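Local coordinates for BIS(5'-nucleosyl)-tetraphosphatase (Diadenosine tetraphosphatase), putative (Plasmodium falciparum, PDB 5CFJ), which probably hydrolyses diadenosine tetraphosphate asymmetrically, to ATP and AMP, as a member of the Nudix hydrolase family, at residues T69-N72 and K73-K77; A101-N105 and N106-V110. All coordinates share one frame; numbering follows the deposited sequence.

Interaction 1 of 2, residues T69-N72 and K73-K77; sequences TGIN and KDKYK
Asn72 and Lys75 are joined by a backbone hydrogen bond, Lys75 N to Asn72 O (3.0 Å), which closes the short 3-10 segment 73-75 leading from helix 57-69 into strand 76-89. This is a worked example of a helix-to-strand link that bonds to itself: the side chain of Asn72 turns forward, and OD1 accepts from the next backbone N-H, Lys73 N, at 2.8 Å. That bond is bent (146° at the hydrogen), with the donor tilted from the amide plane. Upstream, Thr69 OG1 accepts from Ile71 N in an ST turn where Gly70 takes positive phi; Gly70 and Ile71 are the last two residues of the Nudix signature.

The apolar contacts lie on the inner side. Ile71 CG2 meets Lys75 CB at 3.7 Å and comes in at the edge of the Tyr76 ring, near its plane. Lys73 CA sits over one face of that ring, offset toward the rim.

In the salt bridge, two kinks in the lysine chain, at chi2 and again at chi4 (-59°), curl Lys75 NZ back to Asp74 OD2 (2.8 Å), met on its syn side. One water accepts from Lys75 NZ and Asn72 N and donates to Gly70 O; a second accepts from Tyr76 OH (2.6 Å) and donates to Ile71 O. The turn thus closes on its own backbone and through water, while Ile71 and Tyr76 anchor it on Leu13 of strand 6-16.

Interaction 2 of 2, residues A101-N105 and N106-V110; sequences AMLLN and NEENV
A type I beta turn with Asn105 and Glu108 as its ends takes the chain out of strand 92-103, Glu108 N donating to Asn105 O at 3.2 Å. One asparagine serves this turn with both halves of its amide. Asn105 OD1 accepts from Glu107 N (3.1 Å), an Asx turn in which the donor stands well above the carbonyl plane. On the other half, Asn105 ND2 donates to Glu108 OE2 at 2.7 Å, using the anti lone pair of that oxygen, with the carboxylate partner near the amide plane although the two planes are turned 64° apart. Placing CG anti to the backbone nitrogen (chi1 169°) carries the amide of Asn105 forward along the turn, toward Glu107 N and the carboxylate of Glu108, and the bend of Glu108 at chi2 brings that carboxylate back to meet it.

Beside this polar pairing, Leu103 lends apolar contact: CD1 lies 4.0 Å from Glu108 CG, and CD2 is near Glu108 CB and Asn106 O. Leu103 itself packs on Leu13 of strand 6-16 and on Trp121 of strand 116-122, so the turn rests on the sheet.

Further out, water bridges Asn105 OD1 to Glu107 OE2, donating to both, while another water joins Leu104 O to Asn106 N. Arg15 NH1 is bonded to Asn106 O. The Asn106 amide is held through both its polar atoms, ND2 by Leu16 O and OD1 by a 2.6 Å hydrogen bond from the water that also donates to Leu103 O.

How the interactions relate
Interaction 1 precedes interaction 2 along the chain, yet their centres lie about 7 Å apart on the same side of the protein's centre, because strands 76-89 and 92-103 run antiparallel as neighbours in one mixed sheet. Probable backbone hydrogen bonds join them, Lys77 N to Met102 O and Lys75 O to Leu104 N, where the first strand begins and the second ends. Leu103 also packs on Ile71 and Lys75, and Glu108 comes against Lys75. The entry to one strand and the exit from its partner are therefore tied together where strand 76-89 flanks strand 92-103, just past helix 57-69, which carries much of the Nudix signature sequence.

Interaction 1 of 2, residues T69-N72 and K73-K77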
ATOM      1  N   THR A  69      -9.914   3.507  -1.772  1.00 12.60           N
ATOM      2  CA  THR A  69      -9.438   4.502  -2.733  1.00 12.83           C
ATOM      3  C   THR A  69     -10.370   4.721  -3.921  1.00 12.88           C
ATOM      4  O   THR A  69     -10.160   5.637  -4.710  1.00 13.63           O
ATOM      5  CB  THR A  69      -8.066   4.115  -3.330  1.00 13.92           C
ATOM      6  OG1 THR A  69      -8.222   2.992  -4.206  1.00 12.88           O
ATOM      7  CG2 THR A  69      -7.036   3.801  -2.267  1.00 14.43           C
ATOM      8  N   GLY A  70     -11.353   3.844  -4.098  1.00 13.36           N
ATOM      9  CA  GLY A  70     -12.205   3.883  -5.276  1.00 14.66           C
ATOM     10  C   GLY A  70     -11.529   3.371  -6.541  1.00 14.99           C
ATOM     11  O   GLY A  70     -12.131   3.365  -7.608  1.00 17.85           O
ATOM     12  N   ILE A  71     -10.286   2.908  -6.433  1.00 13.28           N
ATOM     13  CA  ILE A  71      -9.564   2.438  -7.608  1.00 13.51           C
ATOM     14  C   ILE A  71      -9.722   0.930  -7.748  1.00 13.37           C
ATOM     15  O   ILE A  71      -9.313   0.175  -6.863  1.00 14.35           O
ATOM     16  CB  ILE A  71      -8.070   2.797  -7.528  1.00 13.76           C
ATOM     17  CG1 ILE A  71      -7.888   4.314  -7.420  1.00 15.82           C
ATOM     18  CG2 ILE A  71      -7.327   2.233  -8.724  1.00 14.47           C
ATOM     19  CD1 ILE A  71      -6.450   4.737  -7.180  1.00 18.32           C
ATOM     20  N   ASN A  72     -10.324   0.495  -8.855  1.00 14.08           N
ATOM     21  CA  ASN A  72     -10.545  -0.919  -9.114  1.00 15.22           C
ATOM     22  C   ASN A  72      -9.395  -1.527  -9.903  1.00 14.26           C
ATOM     23  O   ASN A  72      -8.561  -0.810 -10.455  1.00 14.29           O
ATOM     24  CB  ASN A  72     -11.862  -1.122  -9.864  1.00 18.80           C
ATOM     25  CG  ASN A  72     -12.565  -2.399  -9.467  1.00 23.44           C
ATOM     26  OD1 ASN A  72     -11.945  -3.344  -8.978  1.00 23.45           O
ATOM     27  ND2 ASN A  72     -13.872  -2.433  -9.672  1.00 27.12           N
ATOM     28  N   LYS A  73      -9.358  -2.855  -9.975  1.00 16.25           N
ATOM     29  CA  LYS A  73      -8.197  -3.538 -10.533  1.00 16.65           C
ATOM     30  C   LYS A  73      -8.006  -3.322 -12.028  1.00 15.13           C
ATOM     31  O   LYS A  73      -6.913  -3.530 -12.533  1.00 16.85           O
ATOM     32  CB  LYS A  73      -8.262  -5.034 -10.230  1.00 21.69           C
ATOM     33  CG  LYS A  73      -9.389  -5.767 -10.901  1.00 25.80           C
ATOM     34  CD  LYS A  73      -9.237  -7.264 -10.687  1.00 30.13           C
ATOM     35  CE  LYS A  73     -10.325  -8.037 -11.399  1.00 33.93           C
ATOM     36  NZ  LYS A  73     -10.142  -9.503 -11.221  1.00 36.22           N
ATOM     37  N   ASP A  74      -9.039  -2.875 -12.736  1.00 15.54           N
ATOM     38  CA  ASP A  74      -8.866  -2.582 -14.157  1.00 16.73           C
ATOM     39  C   ASP A  74      -7.957  -1.368 -14.357  1.00 15.55           C
ATOM     40  O   ASP A  74      -7.477  -1.126 -15.460  1.00 17.17           O
ATOM     41  CB  ASP A  74     -10.214  -2.349 -14.839  1.00 19.28           C
ATOM     42  CG  ASP A  74     -10.934  -1.148 -14.283  1.00 22.00           C
ATOM     43  OD1 ASP A  74     -11.380  -1.222 -13.121  1.00 25.41           O
ATOM     44  OD2 ASP A  74     -11.045  -0.129 -14.996  1.00 26.30           O
ATOM     45  N   LYS A  75      -7.708  -0.614 -13.288  1.00 13.53           N
ATOM     46  CA  LYS A  75      -6.878   0.589 -13.372  1.00 13.83           C
ATOM     47  C   LYS A  75      -5.396   0.323 -13.179  1.00 12.69           C
ATOM     48  O   LYS A  75      -4.574   1.217 -13.377  1.00 13.35           O
ATOM     49  CB  LYS A  75      -7.326   1.615 -12.331  1.00 14.81           C
ATOM     50  CG  LYS A  75      -8.776   2.027 -12.450  1.00 15.70           C
ATOM     51  CD  LYS A  75      -9.071   2.597 -13.825  1.00 17.70           C
ATOM     52  CE  LYS A  75     -10.462   3.198 -13.877  1.00 20.32           C
ATOM     53  NZ  LYS A  75     -11.530   2.217 -13.553  1.00 22.08           N
ATOM     54  N   TYR A  76      -5.043  -0.886 -12.758  1.00 13.10           N
ATOM     55  CA  TYR A  76      -3.637  -1.155 -12.481  1.00 13.00           C
ATOM     56  C   TYR A  76      -3.203  -2.526 -12.974  1.00 13.56           C
ATOM     57  O   TYR A  76      -4.025  -3.420 -13.193  1.00 15.59           O
ATOM     58  CB  TYR A  76      -3.332  -0.977 -10.984  1.00 12.78           C
ATOM     59  CG  TYR A  76      -4.209  -1.714  -9.993  1.00 12.78           C
ATOM     60  CD1 TYR A  76      -4.076  -3.081  -9.783  1.00 13.19           C
ATOM     61  CD2 TYR A  76      -5.135  -1.019  -9.218  1.00 13.70           C
ATOM     62  CE1 TYR A  76      -4.853  -3.734  -8.847  1.00 13.87           C
ATOM     63  CE2 TYR A  76      -5.913  -1.664  -8.280  1.00 13.58           C
ATOM     64  CZ  TYR A  76      -5.773  -3.023  -8.102  1.00 14.09           C
ATOM     65  OH  TYR A  76      -6.556  -3.670  -7.165  1.00 15.31           O
ATOM     66  N   LYS A  77      -1.900  -2.655 -13.174  1.00 13.47           N
ATOM     67  CA  LYS A  77      -1.289  -3.897 -13.596  1.00 14.66           C
ATOM     68  C   LYS A  77      -0.668  -4.568 -12.390  1.00 13.60           C
ATOM     69  O   LYS A  77       0.256  -4.025 -11.782  1.00 13.85           O
ATOM     70  CB  LYS A  77      -0.225  -3.645 -14.648  1.00 17.37           C
ATOM     71  CG  LYS A  77       0.460  -4.893 -15.142  1.00 19.08           C
ATOM     72  CD  LYS A  77       1.578  -4.537 -16.102  1.00 23.25           C
ATOM     73  CE  LYS A  77       2.353  -5.749 -16.571  1.00 25.95           C
ATOM     74  NZ  LYS A  77       3.408  -5.333 -17.537  1.00 29.86           N
TER
HETATM   75  O   HOH W   1     -11.599   2.388 -10.635  1.00 20.15           O
HETATM   76  O   HOH W   2      -8.793  -2.477  -6.425  1.00 15.75           O

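Interaction 2 of 2, residues A101-N105 and N106-V110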
ATOM      1  N   ALA A 101       1.418  -3.370  -7.518  1.00 11.00           N
ATOM      2  CA  ALA A 101       0.686  -3.092  -8.750  1.00 11.86           C
ATOM      3  C   ALA A 101       1.060  -1.715  -9.262  1.00 11.94           C
ATOM      4  O   ALA A 101       1.334  -0.818  -8.466  1.00 12.73           O
ATOM      5  CB  ALA A 101      -0.814  -3.182  -8.522  1.00 13.71           C
ATOM      6  N   MET A 102       1.080  -1.544 -10.578  1.00 12.37           N
ATOM      7  CA  MET A 102       1.363  -0.237 -11.144  0.69 12.26           C
ATOM      8  C   MET A 102       0.103   0.385 -11.718  1.00 12.06           C
ATOM      9  O   MET A 102      -0.564  -0.176 -12.592  1.00 12.46           O
ATOM     10  CB  MET A 102       2.438  -0.316 -12.219  0.69 13.53           C
ATOM     11  CG  MET A 102       2.945   1.058 -12.628  0.69 15.39           C
ATOM     12  SD  MET A 102       4.156   0.962 -13.954  0.69 20.88           S
ATOM     13  CE  MET A 102       5.421  -0.062 -13.208  0.69 24.12           C
ATOM     14  N   LEU A 103      -0.220   1.558 -11.194  1.00 12.16           N
ATOM     15  CA  LEU A 103      -1.342   2.328 -11.673  1.00 12.72           C
ATOM     16  C   LEU A 103      -0.992   2.803 -13.072  1.00 13.15           C
ATOM     17  O   LEU A 103       0.065   3.387 -13.282  1.00 15.08           O
ATOM     18  CB  LEU A 103      -1.612   3.497 -10.738  1.00 15.15           C
ATOM     19  CG  LEU A 103      -2.874   4.312 -10.992  1.00 14.42           C
ATOM     20  CD1 LEU A 103      -4.132   3.478 -10.782  1.00 16.16           C
ATOM     21  CD2 LEU A 103      -2.853   5.514 -10.083  1.00 14.19           C
ATOM     22  N   LEU A 104      -1.872   2.535 -14.029  1.00 14.73           N
ATOM     23  CA  LEU A 104      -1.578   2.801 -15.428  1.00 16.54           C
ATOM     24  C   LEU A 104      -1.822   4.269 -15.807  1.00 16.64           C
ATOM     25  O   LEU A 104      -1.153   4.809 -16.689  1.00 19.02           O
ATOM     26  CB  LEU A 104      -2.397   1.841 -16.301  1.00 19.06           C
ATOM     27  CG  LEU A 104      -1.959   0.384 -16.073  1.00 21.18           C
ATOM     28  CD1 LEU A 104      -3.086  -0.627 -16.295  1.00 22.09           C
ATOM     29  CD2 LEU A 104      -0.779   0.075 -16.967  1.00 23.18           C
ATOM     30  N   ASN A 105      -2.774   4.908 -15.134  1.00 15.33           N
ATOM     31  CA  ASN A 105      -3.012   6.340 -15.252  1.00 14.76           C
ATOM     32  C   ASN A 105      -2.636   7.021 -13.942  1.00 13.59           C
ATOM     33  O   ASN A 105      -3.363   6.905 -12.951  1.00 14.44           O
ATOM     34  CB  ASN A 105      -4.474   6.610 -15.574  1.00 14.56           C
ATOM     35  CG  ASN A 105      -4.839   8.068 -15.437  1.00 14.93           C
ATOM     36  OD1 ASN A 105      -4.006   8.955 -15.619  1.00 16.75           O
ATOM     37  ND2 ASN A 105      -6.096   8.328 -15.113  1.00 17.30           N
ATOM     38  N   ASN A 106      -1.531   7.762 -13.933  1.00 14.66           N
ATOM     39  CA  ASN A 106      -1.052   8.391 -12.699  1.00 14.60           C
ATOM     40  C   ASN A 106      -2.088   9.227 -11.991  1.00 14.92           C
ATOM     41  O   ASN A 106      -2.044   9.378 -10.775  1.00 15.80           O
ATOM     42  CB  ASN A 106       0.137   9.298 -12.969  1.00 17.03           C
ATOM     43  CG  ASN A 106       1.416   8.549 -13.110  1.00 18.07           C
ATOM     44  OD1 ASN A 106       1.432   7.418 -13.579  1.00 20.11           O
ATOM     45  ND2 ASN A 106       2.515   9.175 -12.698  1.00 20.44           N
ATOM     46  N   GLU A 107      -2.995   9.802 -12.771  1.00 14.40           N
ATOM     47  CA  GLU A 107      -3.882  10.839 -12.276  1.00 15.60           C
ATOM     48  C   GLU A 107      -5.282  10.343 -11.917  1.00 16.65           C
ATOM     49  O   GLU A 107      -6.194  11.139 -11.772  1.00 17.15           O
ATOM     50  CB  GLU A 107      -3.959  11.966 -13.312  1.00 18.15           C
ATOM     51  CG  GLU A 107      -2.571  12.488 -13.676  1.00 24.52           C
ATOM     52  CD  GLU A 107      -2.591  13.659 -14.627  1.00 33.77           C
ATOM     53  OE1 GLU A 107      -3.080  14.734 -14.234  1.00 38.03           O
ATOM     54  OE2 GLU A 107      -2.102  13.509 -15.765  1.00 37.48           O
ATOM     55  N   GLU A 108      -5.441   9.035 -11.747  1.00 15.65           N
ATOM     56  CA  GLU A 108      -6.713   8.486 -11.283  1.00 16.01           C
ATOM     57  C   GLU A 108      -7.186   9.197 -10.017  1.00 16.11           C
ATOM     58  O   GLU A 108      -6.391   9.472  -9.121  1.00 18.36           O
ATOM     59  CB  GLU A 108      -6.591   6.992 -10.999  1.00 19.28           C
ATOM     60  CG  GLU A 108      -6.845   6.088 -12.179  1.00 23.38           C
ATOM     61  CD  GLU A 108      -8.168   6.379 -12.869  1.00 24.48           C
ATOM     62  OE1 GLU A 108      -9.238   6.003 -12.350  1.00 25.62           O
ATOM     63  OE2 GLU A 108      -8.133   6.998 -13.941  1.00 24.69           O
ATOM     64  N   ASN A 109      -8.480   9.493  -9.946  1.00 15.69           N
ATOM     65  CA  ASN A 109      -9.052  10.199  -8.803  1.00 15.47           C
ATOM     66  C   ASN A 109      -9.164   9.299  -7.573  1.00 16.21           C
ATOM     67  O   ASN A 109      -9.954   8.360  -7.556  1.00 23.08           O
ATOM     68  CB  ASN A 109     -10.429  10.748  -9.180  1.00 16.67           C
ATOM     69  CG  ASN A 109     -11.068  11.577  -8.069  1.00 15.94           C
ATOM     70  OD1 ASN A 109     -10.384  12.234  -7.282  1.00 16.62           O
ATOM     71  ND2 ASN A 109     -12.395  11.564  -8.018  1.00 17.41           N
ATOM     72  N   VAL A 110      -8.383   9.590  -6.541  1.00 14.00           N
ATOM     73  CA  VAL A 110      -8.452   8.839  -5.292  1.00 13.80           C
ATOM     74  C   VAL A 110      -9.637   9.320  -4.461  1.00 13.69           C
ATOM     75  O   VAL A 110      -9.756  10.504  -4.171  1.00 14.84           O
ATOM     76  CB  VAL A 110      -7.151   8.983  -4.474  1.00 15.14           C
ATOM     77  CG1 VAL A 110      -7.279   8.297  -3.125  1.00 15.64           C
ATOM     78  CG2 VAL A 110      -5.969   8.431  -5.260  1.00 16.19           C
TER
HETATM   79  O   HOH W   3       2.409   5.000 -13.673  1.00 17.54           O
HETATM   80  O   HOH W   4      -0.145   7.646 -16.578  0.53 22.69           O
HETATM   81  O   HOH W   5      -3.169  11.340 -17.072  1.00 24.86           O